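Local coordinates for hypothetical protein Atu2327 (Agrobacterium tumefaciens, PDB 2O8I), which probably acts as a 2-oxo-4-hydroxy-4-carboxy-5-ureidoimidazoline (OHCU) decarboxylase, a step in the conversion of urate to allantoin, at residues 49-60 with 143-151; 106-117 with 131-142. All blocks are in the same frame, centred on the assembly; numbering follows the deposited sequence.

Interaction 1: residues 49-60 with 143-151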
loop_
_atom_site.group_PDB
_atom_site.type_symbol
_atom_site.label_atom_id
_atom_site.label_comp_id
_atom_site.label_asym_id
_atom_site.label_seq_id
_atom_site.Cartn_x
_atom_site.Cartn_y
_atom_site.Cartn_z
ATOM N N ARG A 49 -8.910 5.077 -19.059
ATOM C CA ARG A 49 -9.849 6.019 -19.605
ATOM C C ARG A 49 -10.994 5.366 -20.346
ATOM O O ARG A 49 -12.043 5.949 -20.487
ATOM C CB ARG A 49 -9.132 6.978 -20.521
ATOM C CG ARG A 49 -8.705 8.169 -19.784
ATOM C CD ARG A 49 -7.429 8.684 -20.359
ATOM N NE ARG A 49 -6.934 9.739 -19.501
ATOM C CZ ARG A 49 -6.214 10.768 -19.915
ATOM N NH1 ARG A 49 -5.889 10.902 -21.186
ATOM N NH2 ARG A 49 -5.831 11.669 -19.033
ATOM N N VAL A 50 -10.790 4.151 -20.807
ATOM C CA VAL A 50 -11.717 3.517 -21.715
ATOM C C VAL A 50 -12.547 2.446 -21.013
ATOM O O VAL A 50 -13.438 1.855 -21.600
ATOM C CB VAL A 50 -10.927 3.004 -22.959
ATOM C CG1 VAL A 50 -10.969 1.470 -23.125
ATOM C CG2 VAL A 50 -11.363 3.778 -24.200
ATOM N N ALA A 51 -12.230 2.227 -19.742
ATOM C CA ALA A 51 -12.904 1.282 -18.860
ATOM C C ALA A 51 -14.293 1.829 -18.554
ATOM O O ALA A 51 -14.522 3.020 -18.713
ATOM C CB ALA A 51 -12.101 1.133 -17.589
ATOM N N SER A 52 -15.220 0.979 -18.129
ATOM C CA SER A 52 -16.595 1.418 -17.896
ATOM C C SER A 52 -16.552 2.396 -16.723
ATOM O O SER A 52 -15.554 2.420 -15.995
ATOM C CB SER A 52 -17.497 0.205 -17.604
ATOM O OG SER A 52 -17.148 -0.454 -16.380
ATOM N N GLU A 53 -17.592 3.219 -16.533
ATOM C CA GLU A 53 -17.639 4.046 -15.301
ATOM C C GLU A 53 -17.647 3.193 -14.014
ATOM O O GLU A 53 -16.997 3.563 -13.042
ATOM C CB GLU A 53 -18.772 5.099 -15.299
ATOM C CG GLU A 53 -18.615 6.331 -16.282
ATOM C CD GLU A 53 -17.225 7.026 -16.253
ATOM O OE1 GLU A 53 -17.094 8.168 -15.744
ATOM O OE2 GLU A 53 -16.261 6.427 -16.770
ATOM N N ALA A 54 -18.344 2.052 -14.009
ATOM C CA ALA A 54 -18.272 1.129 -12.861
ATOM C C ALA A 54 -16.820 0.715 -12.569
ATOM O O ALA A 54 -16.394 0.702 -11.416
ATOM C CB ALA A 54 -19.143 -0.124 -13.084
ATOM N N GLU A 55 -16.078 0.376 -13.626
ATOM C CA GLU A 55 -14.709 -0.104 -13.465
ATOM C C GLU A 55 -13.805 0.987 -12.904
ATOM O O GLU A 55 -13.053 0.734 -11.958
ATOM C CB GLU A 55 -14.164 -0.694 -14.777
ATOM C CG GLU A 55 -14.824 -2.033 -15.182
ATOM C CD GLU A 55 -14.436 -2.485 -16.610
ATOM O OE1 GLU A 55 -14.142 -1.600 -17.471
ATOM O OE2 GLU A 55 -14.423 -3.724 -16.865
ATOM N N ARG A 56 -13.909 2.195 -13.451
ATOM C CA ARG A 56 -13.199 3.345 -12.925
ATOM C C ARG A 56 -13.561 3.614 -11.451
ATOM O O ARG A 56 -12.679 3.905 -10.613
ATOM C CB ARG A 56 -13.437 4.563 -13.807
ATOM C CG ARG A 56 -12.801 4.393 -15.191
ATOM C CD ARG A 56 -13.439 5.261 -16.307
ATOM N NE ARG A 56 -13.449 6.692 -15.990
ATOM C CZ ARG A 56 -12.385 7.499 -16.028
ATOM N NH1 ARG A 56 -11.183 7.046 -16.374
ATOM N NH2 ARG A 56 -12.519 8.776 -15.695
ATOM N N LEU A 57 -14.842 3.471 -11.118
ATOM C CA LEU A 57 -15.288 3.632 -9.728
ATOM C C LEU A 57 -14.645 2.573 -8.822
ATOM O O LEU A 57 -14.262 2.877 -7.663
ATOM C CB LEU A 57 -16.812 3.600 -9.611
ATOM C CG LEU A 57 -17.356 3.852 -8.199
ATOM C CD1 LEU A 57 -17.053 5.284 -7.735
ATOM C CD2 LEU A 57 -18.874 3.579 -8.129
ATOM N N GLY A 58 -14.503 1.351 -9.358
ATOM C CA GLY A 58 -13.787 0.271 -8.662
ATOM C C GLY A 58 -12.322 0.609 -8.379
ATOM O O GLY A 58 -11.767 0.242 -7.343
ATOM N N VAL A 59 -11.689 1.339 -9.287
ATOM C CA VAL A 59 -10.277 1.663 -9.132
ATOM C C VAL A 59 -10.144 2.656 -8.010
ATOM O O VAL A 59 -9.248 2.532 -7.181
ATOM C CB VAL A 59 -9.681 2.247 -10.437
ATOM C CG1 VAL A 59 -8.324 2.878 -10.207
ATOM C CG2 VAL A 59 -9.649 1.174 -11.557
ATOM N N LEU A 60 -11.043 3.635 -7.972
ATOM C CA LEU A 60 -11.009 4.666 -6.927
ATOM C C LEU A 60 -11.175 4.031 -5.573
ATOM O O LEU A 60 -10.467 4.359 -4.629
ATOM C CB LEU A 60 -12.133 5.663 -7.143
ATOM C CG LEU A 60 -11.884 6.959 -7.924
ATOM C CD1 LEU A 60 -10.812 6.880 -8.949
ATOM C CD2 LEU A 60 -13.170 7.431 -8.545
ATOM N N PHE A 143 -15.236 13.127 -8.917
ATOM C CA PHE A 143 -14.922 11.977 -9.714
ATOM C C PHE A 143 -13.919 12.394 -10.776
ATOM O O PHE A 143 -12.950 11.679 -11.011
ATOM C CB PHE A 143 -16.179 11.394 -10.326
ATOM C CG PHE A 143 -15.992 10.039 -10.891
ATOM C CD1 PHE A 143 -16.160 8.921 -10.093
ATOM C CD2 PHE A 143 -15.678 9.878 -12.236
ATOM C CE1 PHE A 143 -16.003 7.640 -10.607
ATOM C CE2 PHE A 143 -15.504 8.612 -12.766
ATOM C CZ PHE A 143 -15.672 7.477 -11.949
ATOM N N ALA A 144 -14.110 13.568 -11.372
ATOM C CA ALA A 144 -13.098 14.107 -12.278
ATOM C C ALA A 144 -11.736 14.281 -11.558
ATOM O O ALA A 144 -10.726 13.785 -12.033
ATOM C CB ALA A 144 -13.568 15.435 -12.924
ATOM N N THR A 145 -11.724 14.959 -10.411
ATOM C CA THR A 145 -10.494 15.186 -9.655
ATOM C C THR A 145 -9.813 13.880 -9.227
ATOM O O THR A 145 -8.616 13.723 -9.473
ATOM C CB THR A 145 -10.762 16.068 -8.429
ATOM O OG1 THR A 145 -11.165 17.333 -8.889
ATOM C CG2 THR A 145 -9.521 16.293 -7.579
ATOM N N ALA A 146 -10.570 12.962 -8.607
ATOM C CA ALA A 146 -10.026 11.706 -8.080
ATOM C C ALA A 146 -9.415 10.883 -9.172
ATOM O O ALA A 146 -8.322 10.390 -8.999
ATOM C CB ALA A 146 -11.071 10.903 -7.362
ATOM N N THR A 147 -10.101 10.750 -10.307
ATOM C CA THR A 147 -9.563 9.996 -11.443
ATOM C C THR A 147 -8.290 10.648 -11.991
ATOM O O THR A 147 -7.370 9.949 -12.424
ATOM C CB THR A 147 -10.595 9.817 -12.615
ATOM O OG1 THR A 147 -11.047 11.097 -13.061
ATOM C CG2 THR A 147 -11.777 8.956 -12.207
ATOM N N GLY A 148 -8.255 11.979 -11.976
ATOM C CA GLY A 148 -7.080 12.745 -12.399
ATOM C C GLY A 148 -5.914 12.439 -11.480
ATOM O O GLY A 148 -4.796 12.261 -11.935
ATOM N N GLN A 149 -6.189 12.357 -10.179
ATOM C CA GLN A 149 -5.170 12.115 -9.185
ATOM C C GLN A 149 -4.606 10.684 -9.261
ATOM O O GLN A 149 -3.412 10.479 -9.091
ATOM C CB GLN A 149 -5.708 12.420 -7.774
ATOM C CG GLN A 149 -5.893 13.930 -7.514
ATOM C CD GLN A 149 -4.595 14.734 -7.560
ATOM O OE1 GLN A 149 -3.661 14.527 -6.766
ATOM N NE2 GLN A 149 -4.531 15.648 -8.480
ATOM N N VAL A 150 -5.476 9.712 -9.495
ATOM C CA VAL A 150 -5.092 8.326 -9.658
ATOM C C VAL A 150 -4.089 8.196 -10.832
ATOM O O VAL A 150 -3.134 7.410 -10.788
ATOM C CB VAL A 150 -6.341 7.439 -9.865
ATOM C CG1 VAL A 150 -6.007 6.230 -10.669
ATOM C CG2 VAL A 150 -6.886 7.010 -8.543
ATOM N N GLU A 151 -4.259 9.031 -11.832
ATOM C CA GLU A 151 -3.407 8.970 -12.979
ATOM C C GLU A 151 -1.977 9.534 -12.937
ATOM O O GLU A 151 -1.030 8.815 -13.269
ATOM C CB GLU A 151 -4.084 9.647 -14.195
ATOM C CG GLU A 151 -5.250 8.896 -14.814
ATOM C CD GLU A 151 -5.780 9.537 -16.132
ATOM O OE1 GLU A 151 -5.266 10.608 -16.588
ATOM O OE2 GLU A 151 -6.737 8.963 -16.717
#
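L60 and F143 form the apolar centre, each a knob in a hole of the other segment. This is knobs-into-holes packing between two helices of the all-helical OHCU decarboxylase fold; the axes of segments 53-60 and 143-151 pass 10.4 Å apart at 65°. L60 drops its isobutyl group among F143, A146, T147 and V150. Its CD2 lies 3.5 Å from F143 CE1, while CD1 turns to V150 CG2, 3.9 Å off. F143 in return sits among E53, R56, L57 and L60. With CG anti to the backbone N (chi1 -166°), its ring swings out over the other helix, where L57 CD1 meets it at the edge, close to the ring plane. On one ring face lies T147 CG2, from F143's own helix.

Further along, V59 CG1 touches V150 CG1, and F48 of helix 37-50 covers both valines. Outward the contact turns polar. The guanidinium of R56 lays one face on the T147 methyl, NH2 to CG2 3.6 Å, while its NE forms a salt bridge with E53 OE2 and its NH1 bonds to F48 O. At the polar edge R49 grips the carboxylate of E151 side-on with two nitrogens, the two planes 42° apart: NE reaches OE2 at 2.9 Å, and R49 NH2 bonds to the syn lone pair of E151 OE1 at 2.7 Å.

Interaction 2: residues 106-117 with 131-142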
loop_
_atom_site.group_PDB
_atom_site.type_symbol
_atom_site.label_atom_id
_atom_site.label_comp_id
_atom_site.label_asym_id
_atom_site.label_seq_id
_atom_site.Cartn_x
_atom_site.Cartn_y
_atom_site.Cartn_z
ATOM N N ALA A 106 -14.563 11.156 6.790
ATOM C CA ALA A 106 -15.626 12.106 6.445
ATOM C C ALA A 106 -15.856 12.123 4.933
ATOM O O ALA A 106 -17.008 12.064 4.473
ATOM C CB ALA A 106 -15.346 13.527 7.004
ATOM N N TYR A 107 -14.745 12.150 4.194
ATOM C CA TYR A 107 -14.742 12.226 2.748
ATOM C C TYR A 107 -15.360 10.989 2.094
ATOM O O TYR A 107 -16.248 11.085 1.240
ATOM C CB TYR A 107 -13.308 12.425 2.252
ATOM C CG TYR A 107 -13.168 12.537 0.745
ATOM C CD1 TYR A 107 -13.135 13.797 0.111
ATOM C CD2 TYR A 107 -13.041 11.402 -0.044
ATOM C CE1 TYR A 107 -12.965 13.924 -1.263
ATOM C CE2 TYR A 107 -12.889 11.513 -1.426
ATOM C CZ TYR A 107 -12.843 12.770 -2.036
ATOM O OH TYR A 107 -12.696 12.856 -3.425
ATOM N N THR A 108 -14.885 9.821 2.493
ATOM C CA THR A 108 -15.454 8.595 1.966
ATOM C C THR A 108 -16.944 8.456 2.346
ATOM O O THR A 108 -17.729 7.922 1.564
ATOM C CB THR A 108 -14.551 7.318 2.237
ATOM O OG1 THR A 108 -15.329 6.144 2.071
ATOM C CG2 THR A 108 -14.010 7.289 3.604
ATOM N N GLU A 109 -17.346 9.000 3.495
ATOM C CA GLU A 109 -18.747 8.937 3.889
ATOM C C GLU A 109 -19.553 9.785 2.906
ATOM O O GLU A 109 -20.670 9.420 2.569
ATOM C CB GLU A 109 -18.957 9.358 5.354
ATOM C CG GLU A 109 -20.437 9.700 5.807
ATOM C CD GLU A 109 -21.485 8.540 5.626
ATOM O OE1 GLU A 109 -21.139 7.344 5.813
ATOM O OE2 GLU A 109 -22.671 8.829 5.307
ATOM N N LYS A 110 -18.973 10.875 2.399
ATOM C CA LYS A 110 -19.671 11.731 1.433
ATOM C C LYS A 110 -19.609 11.179 -0.007
ATOM O O LYS A 110 -20.624 11.188 -0.700
ATOM C CB LYS A 110 -19.122 13.155 1.482
ATOM C CG LYS A 110 -19.829 14.177 0.575
ATOM C CD LYS A 110 -19.446 15.603 0.986
ATOM C CE LYS A 110 -20.472 16.682 0.554
ATOM N NZ LYS A 110 -20.188 17.137 -0.843
ATOM N N PHE A 111 -18.446 10.684 -0.450
ATOM C CA PHE A 111 -18.262 10.314 -1.865
ATOM C C PHE A 111 -18.299 8.828 -2.171
ATOM O O PHE A 111 -18.616 8.437 -3.293
ATOM C CB PHE A 111 -17.001 10.965 -2.438
ATOM C CG PHE A 111 -17.063 12.453 -2.424
ATOM C CD1 PHE A 111 -17.949 13.132 -3.263
ATOM C CD2 PHE A 111 -16.297 13.184 -1.536
ATOM C CE1 PHE A 111 -18.059 14.512 -3.231
ATOM C CE2 PHE A 111 -16.393 14.570 -1.496
ATOM C CZ PHE A 111 -17.287 15.233 -2.342
ATOM N N GLY A 112 -17.979 8.000 -1.176
ATOM C CA GLY A 112 -18.030 6.545 -1.324
ATOM C C GLY A 112 -16.762 5.933 -1.877
ATOM O O GLY A 112 -16.798 4.822 -2.426
ATOM N N PHE A 113 -15.663 6.677 -1.772
ATOM C CA PHE A 113 -14.317 6.197 -2.080
ATOM C C PHE A 113 -13.333 7.053 -1.289
ATOM O O PHE A 113 -13.685 8.175 -0.902
ATOM C CB PHE A 113 -13.999 6.236 -3.599
ATOM C CG PHE A 113 -14.416 7.514 -4.309
ATOM C CD1 PHE A 113 -15.611 7.562 -5.035
ATOM C CD2 PHE A 113 -13.608 8.665 -4.264
ATOM C CE1 PHE A 113 -16.011 8.752 -5.701
ATOM C CE2 PHE A 113 -13.999 9.864 -4.923
ATOM C CZ PHE A 113 -15.196 9.907 -5.643
ATOM N N PRO A 114 -12.093 6.571 -1.084
ATOM C CA PRO A 114 -11.148 7.326 -0.264
ATOM C C PRO A 114 -10.753 8.666 -0.862
ATOM O O PRO A 114 -10.990 8.918 -2.058
ATOM C CB PRO A 114 -9.916 6.433 -0.237
ATOM C CG PRO A 114 -10.431 5.073 -0.575
ATOM C CD PRO A 114 -11.474 5.350 -1.608
ATOM N N PHE A 115 -10.139 9.511 -0.034
ATOM C CA PHE A 115 -9.581 10.768 -0.473
ATOM C C PHE A 115 -8.257 10.450 -1.154
ATOM O O PHE A 115 -7.321 9.923 -0.543
ATOM C CB PHE A 115 -9.380 11.674 0.730
ATOM C CG PHE A 115 -8.782 13.001 0.391
ATOM C CD1 PHE A 115 -9.467 13.896 -0.410
ATOM C CD2 PHE A 115 -7.520 13.363 0.901
ATOM C CE1 PHE A 115 -8.914 15.131 -0.745
ATOM C CE2 PHE A 115 -6.957 14.613 0.604
ATOM C CZ PHE A 115 -7.648 15.499 -0.250
ATOM N N ILE A 116 -8.195 10.727 -2.448
ATOM C CA ILE A 116 -7.055 10.334 -3.238
ATOM C C ILE A 116 -6.324 11.610 -3.678
ATOM O O ILE A 116 -6.932 12.571 -4.232
ATOM C CB ILE A 116 -7.513 9.564 -4.451
ATOM C CG1 ILE A 116 -8.152 8.244 -4.037
ATOM C CG2 ILE A 116 -6.340 9.338 -5.439
ATOM C CD1 ILE A 116 -8.964 7.581 -5.198
ATOM N N ILE A 117 -5.022 11.633 -3.404
ATOM C CA ILE A 117 -4.251 12.808 -3.725
ATOM C C ILE A 117 -2.788 12.446 -3.956
ATOM O O ILE A 117 -2.205 11.720 -3.162
ATOM C CB ILE A 117 -4.434 13.916 -2.633
ATOM C CG1 ILE A 117 -3.826 15.234 -3.130
ATOM C CG2 ILE A 117 -3.953 13.456 -1.230
ATOM C CD1 ILE A 117 -3.922 16.333 -2.116
ATOM N N PHE A 131 -8.277 18.987 1.017
ATOM C CA PHE A 131 -9.479 18.418 1.615
ATOM C C PHE A 131 -10.532 19.498 1.663
ATOM O O PHE A 131 -11.650 19.323 1.157
ATOM C CB PHE A 131 -9.262 17.877 3.026
ATOM C CG PHE A 131 -10.542 17.368 3.681
ATOM C CD1 PHE A 131 -10.959 16.050 3.503
ATOM C CD2 PHE A 131 -11.339 18.211 4.449
ATOM C CE1 PHE A 131 -12.140 15.586 4.099
ATOM C CE2 PHE A 131 -12.508 17.759 5.028
ATOM C CZ PHE A 131 -12.909 16.443 4.862
ATOM N N ASP A 132 -10.159 20.614 2.281
ATOM C CA ASP A 132 -11.053 21.765 2.443
ATOM C C ASP A 132 -11.855 22.192 1.177
ATOM O O ASP A 132 -13.077 22.342 1.210
ATOM C CB ASP A 132 -10.129 22.913 2.783
ATOM C CG ASP A 132 -10.564 23.672 3.954
ATOM O OD1 ASP A 132 -10.498 23.103 5.086
ATOM O OD2 ASP A 132 -10.910 24.859 3.717
ATOM N N THR A 133 -11.134 22.404 0.077
ATOM C CA THR A 133 -11.718 22.669 -1.209
ATOM C C THR A 133 -12.587 21.475 -1.649
ATOM O O THR A 133 -13.746 21.651 -2.019
ATOM C CB THR A 133 -10.571 22.851 -2.262
ATOM O OG1 THR A 133 -9.869 24.063 -2.009
ATOM C CG2 THR A 133 -11.080 22.836 -3.718
ATOM N N ARG A 134 -12.028 20.267 -1.613
ATOM C CA ARG A 134 -12.655 19.132 -2.301
ATOM C C ARG A 134 -13.892 18.527 -1.618
ATOM O O ARG A 134 -14.776 18.012 -2.314
ATOM C CB ARG A 134 -11.629 18.045 -2.617
ATOM C CG ARG A 134 -10.622 18.500 -3.647
ATOM C CD ARG A 134 -9.486 17.504 -3.830
ATOM N NE ARG A 134 -9.960 16.136 -4.031
ATOM C CZ ARG A 134 -9.154 15.095 -4.202
ATOM N NH1 ARG A 134 -7.847 15.276 -4.216
ATOM N NH2 ARG A 134 -9.640 13.871 -4.364
ATOM N N ILE A 135 -13.960 18.588 -0.281
ATOM C CA ILE A 135 -15.116 18.060 0.434
ATOM C C ILE A 135 -16.375 18.797 -0.016
ATOM O O ILE A 135 -17.464 18.243 -0.003
ATOM C CB ILE A 135 -14.947 18.096 1.981
ATOM C CG1 ILE A 135 -16.045 17.278 2.700
ATOM C CG2 ILE A 135 -14.976 19.534 2.526
ATOM C CD1 ILE A 135 -15.819 15.749 2.820
ATOM N N ASP A 136 -16.218 20.038 -0.458
ATOM C CA ASP A 136 -17.354 20.863 -0.881
ATOM C C ASP A 136 -17.780 20.690 -2.341
ATOM O O ASP A 136 -18.723 21.352 -2.787
ATOM C CB ASP A 136 -17.067 22.341 -0.597
ATOM C CG ASP A 136 -17.202 22.690 0.888
ATOM O OD1 ASP A 136 -17.900 21.954 1.654
ATOM O OD2 ASP A 136 -16.617 23.722 1.288
ATOM N N ASN A 137 -17.095 19.836 -3.092
ATOM C CA ASN A 137 -17.510 19.596 -4.460
ATOM C C ASN A 137 -18.673 18.614 -4.539
ATOM O O ASN A 137 -19.039 18.013 -3.532
ATOM C CB ASN A 137 -16.340 19.091 -5.309
ATOM C CG ASN A 137 -15.217 20.120 -5.443
ATOM O OD1 ASN A 137 -14.102 19.765 -5.824
ATOM N ND2 ASN A 137 -15.505 21.390 -5.122
ATOM N N ASN A 138 -19.254 18.468 -5.726
ATOM C CA ASN A 138 -20.323 17.513 -5.939
ATOM C C ASN A 138 -19.713 16.235 -6.526
ATOM O O ASN A 138 -18.560 16.241 -6.968
ATOM C CB ASN A 138 -21.408 18.096 -6.860
ATOM C CG ASN A 138 -20.908 18.318 -8.295
ATOM O OD1 ASN A 138 -20.304 17.436 -8.902
ATOM N ND2 ASN A 138 -21.170 19.490 -8.840
ATOM N N ALA A 139 -20.496 15.160 -6.548
ATOM C CA ALA A 139 -20.024 13.850 -6.972
ATOM C C ALA A 139 -19.290 13.830 -8.324
ATOM O O ALA A 139 -18.287 13.102 -8.475
ATOM C CB ALA A 139 -21.180 12.829 -6.960
ATOM N N ALA A 140 -19.783 14.609 -9.295
ATOM C CA ALA A 140 -19.180 14.652 -10.637
ATOM C C ALA A 140 -17.828 15.348 -10.649
ATOM O O ALA A 140 -16.929 14.886 -11.348
ATOM C CB ALA A 140 -20.130 15.290 -11.679
ATOM N N GLN A 141 -17.678 16.439 -9.898
ATOM C CA GLN A 141 -16.398 17.160 -9.825
ATOM C C GLN A 141 -15.308 16.307 -9.166
ATOM O O GLN A 141 -14.215 16.151 -9.732
ATOM C CB GLN A 141 -16.532 18.471 -9.074
ATOM C CG GLN A 141 -17.611 19.386 -9.595
ATOM C CD GLN A 141 -17.886 20.548 -8.639
ATOM O OE1 GLN A 141 -18.325 20.373 -7.487
ATOM N NE2 GLN A 141 -17.615 21.743 -9.114
ATOM N N GLU A 142 -15.622 15.737 -8.000
ATOM C CA GLU A 142 -14.721 14.828 -7.286
ATOM C C GLU A 142 -14.352 13.571 -8.052
ATOM O O GLU A 142 -13.291 12.994 -7.842
ATOM C CB GLU A 142 -15.295 14.408 -5.946
ATOM C CG GLU A 142 -15.116 15.438 -4.979
ATOM C CD GLU A 142 -13.686 15.925 -4.929
ATOM O OE1 GLU A 142 -12.842 15.176 -4.360
ATOM O OE2 GLU A 142 -13.447 17.070 -5.434
#
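R134 reaches across to the backbone of I116 and holds its carbonyl end-on: NH1 and NH2 both donate to I116 O, at 2.9 and 3.0 Å, with the oxygen close to the guanidinium plane. A bend in the arginine chain at chi3 (50°) turns the group to that carbonyl. In that same plane, R134 NE bonds to E142 OE1 on its syn lone pair. The anti lone pair of E142 OE1 takes the hydroxyl of Y107, OH to OE1 2.5 Å, so one carboxylate oxygen serves two donors. F115 lies over one guanidinium face, its CE1 3.5 Å from R134 CZ. Locked in its plane by these bonds and covered by a ring, the arginine is buried together with E142, and each probably offsets the other's charge.

I135 lies beside the other helix, CD1 3.7 Å from Y107 CA. The short helical segments 106-111 and 131-135 run nearly parallel, 17° apart, side by side in the all-helical OHCU decarboxylase fold. After I135 the chain turns into helix 139-161, whose start carries a capping box made by N138 and Q141. K110 reaches along this turn, and its NZ donates to I135 O at 3.1 Å, almost straight on to the carbonyl.

F111 fills the angle between the turn and the new helix. One ring face receives E142 CG in a CH-pi contact, 3.7 Å from the centroid, while N137 O lies at the ring edge.

In the fold
Helix 139-161 ties the two contacts together: its first turn belongs to interaction 2 and the turns that follow to interaction 1. Their centres lie about 13 Å apart, and they touch directly, with L60 O against P114 and I116, and T145 packed on R134. Along the chain, 49-60 comes first, then 106-117, 131-142 and finally 143-151, so interaction 1 brings together distant parts of the sequence and interaction 2 joins neighbours within that span. F113 bridges them, its side chain resting on L57, L60 and A146. Helices 53-62, 94-111 and 124-135 are thus gathered around one long helix, all within a single subunit of the two-chain assembly.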